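Local structure of Phikz039 (Pseudomonas phage phikz, 3ZBQ) at residues G71-K75 / N143-S147. The protein is a phage-encoded relative of tubulin, known as PhuZ, with a tubulin-type fold that holds guanosine-5'-diphosphate in a pocket. Sequence-based numbering, arbitrary orientation.
Sequences GKDRK and NSSGS
A polar contact between a turn and a helix joins Lys72, in the turn ahead of helix 74-81, and Arg74, in its first turn, to Asn143, Gly146 and Ser147 in the first half of helix 138-158, beside the nucleotide pocket. Asn143 is the pivot. Its ND2 donates to Lys72 O at 3.0 Å in an almost straight bond (173° at the hydrogen), with the acceptor close to the amide plane. A second hydrogen bond from ND2, to Gly105 O, fixes the rotation of the amide, and Asn143 OD1 is thereby turned to a water 2.7 Å away. The same water accepts from Arg74 N at 3.2 Å, so the Asn143 amide is tied directly to the turn and, through the water, to the start of helix 74-81. Helix 138-158 follows strand 127-133 of the parallel, nucleotide-binding half of this tubulin-like fold. Met104, Gly105 and Ser110 belong to the glycine-rich segment leading from strand 97-103 into helix 109-122, the counterpart of the tubulin/FtsZ signature loop; Ser147, Asn143 and Arg74, respectively, bond to them. Lys72 touches the bound GDP with its side chain while its carbonyl holds Asn143. Asp73 is the N-cap of helix 74-81, its OD1 accepting from Ala76 N. Arg74 runs past Asn143 in the opposite direction, Arg74 CD 3.6 Å from Asn143 OD1, and the guanidinium and amide planes lie 60° apart. A bend at chi3 (112°) turns the guanidinium over the helix backbone, where Ser147 N lies 3.7 Å above the Arg74 plane, toward the rim. Arg74 NH1 comes within 3.5 Å of Gly146 C, and with no side chain at Gly146 the group can settle this close. Hydrogen bonds from NE to Ser110 OG and from NH2 to Thr150 OG1 anchor it at two points. Ser147 OG, hydrogen-bonded to Met104 O, packs over a guanidinium face.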
loop_
_atom_site.group_PDB
_atom_site.type_symbol
_atom_site.label_atom_id
_atom_site.label_comp_id
_atom_site.label_asym_id
_atom_site.label_seq_id
_atom_site.Cartn_x
_atom_site.Cartn_y
_atom_site.Cartn_z
ATOM N N GLY A 71 8.004 6.242 -15.114
ATOM C CA GLY A 71 7.211 5.593 -16.145
ATOM C C GLY A 71 7.075 4.083 -16.041
ATOM O O GLY A 71 7.376 3.365 -16.990
ATOM N N LYS A 72 6.623 3.606 -14.881
ATOM C CA LYS A 72 6.384 2.181 -14.622
ATOM C C LYS A 72 7.617 1.272 -14.685
ATOM O O LYS A 72 7.487 0.046 -14.741
ATOM C CB LYS A 72 5.237 1.644 -15.491
ATOM C CG LYS A 72 3.928 2.351 -15.224
ATOM C CD LYS A 72 2.795 1.678 -15.977
ATOM C CE LYS A 72 1.460 2.361 -15.693
ATOM N NZ LYS A 72 1.410 3.750 -16.223
ATOM N N ASP A 73 8.804 1.873 -14.656
ATOM C CA ASP A 73 10.049 1.107 -14.622
ATOM C C ASP A 73 10.427 0.873 -13.167
ATOM O O ASP A 73 11.158 1.669 -12.571
ATOM C CB ASP A 73 11.174 1.864 -15.343
ATOM C CG ASP A 73 12.397 0.990 -15.617
ATOM O OD1 ASP A 73 12.669 0.047 -14.835
ATOM O OD2 ASP A 73 13.090 1.255 -16.624
ATOM N N ARG A 74 9.918 -0.216 -12.597
ATOM C CA ARG A 74 10.104 -0.508 -11.172
ATOM C C ARG A 74 11.574 -0.712 -10.792
ATOM O O ARG A 74 12.012 -0.290 -9.717
ATOM C CB ARG A 74 9.286 -1.740 -10.766
ATOM C CG ARG A 74 8.049 -1.435 -9.945
ATOM C CD ARG A 74 7.423 -2.700 -9.346
ATOM N NE ARG A 74 7.536 -2.743 -7.876
ATOM C CZ ARG A 74 8.059 -3.758 -7.195
ATOM N NH1 ARG A 74 8.484 -4.840 -7.834
ATOM N NH2 ARG A 74 8.131 -3.706 -5.865
ATOM N N LYS A 75 12.335 -1.367 -11.664
ATOM C CA LYS A 75 13.749 -1.605 -11.379
ATOM C C LYS A 75 14.548 -0.311 -11.361
ATOM O O LYS A 75 15.343 -0.080 -10.447
ATOM C CB LYS A 75 14.347 -2.607 -12.361
ATOM C CG LYS A 75 13.752 -3.988 -12.220
ATOM C CD LYS A 75 14.485 -5.000 -13.079
ATOM C CE LYS A 75 13.836 -6.364 -12.957
ATOM N NZ LYS A 75 14.581 -7.413 -13.701
ATOM N N ASN A 143 4.453 -5.307 -12.620
ATOM C CA ASN A 143 4.707 -4.484 -11.436
ATOM C C ASN A 143 3.868 -4.898 -10.241
ATOM O O ASN A 143 4.388 -4.975 -9.121
ATOM C CB ASN A 143 4.496 -2.998 -11.737
ATOM C CG ASN A 143 5.580 -2.432 -12.629
ATOM O OD1 ASN A 143 6.631 -3.057 -12.813
ATOM N ND2 ASN A 143 5.336 -1.247 -13.187
ATOM N N SER A 144 2.579 -5.167 -10.465
ATOM C CA SER A 144 1.701 -5.571 -9.355
ATOM C C SER A 144 2.106 -6.941 -8.802
ATOM O O SER A 144 2.065 -7.167 -7.581
ATOM C CB SER A 144 0.221 -5.555 -9.773
ATOM O OG SER A 144 -0.246 -4.237 -10.034
ATOM N N SER A 145 2.515 -7.855 -9.684
ATOM C CA SER A 145 3.013 -9.161 -9.224
ATOM C C SER A 145 4.296 -9.018 -8.414
ATOM O O SER A 145 4.458 -9.664 -7.366
ATOM C CB SER A 145 3.244 -10.119 -10.395
ATOM O OG SER A 145 2.038 -10.365 -11.091
ATOM N N GLY A 146 5.211 -8.182 -8.898
ATOM C CA GLY A 146 6.431 -7.888 -8.155
ATOM C C GLY A 146 6.144 -7.227 -6.814
ATOM O O GLY A 146 6.796 -7.511 -5.807
ATOM N N SER A 147 5.163 -6.334 -6.791
ATOM C CA SER A 147 4.788 -5.689 -5.542
ATOM C C SER A 147 4.237 -6.693 -4.554
ATOM O O SER A 147 4.521 -6.607 -3.349
ATOM C CB SER A 147 3.761 -4.582 -5.788
ATOM O OG SER A 147 4.364 -3.475 -6.430
HETATM O O HOH W 1 8.825 -2.669 -14.321
#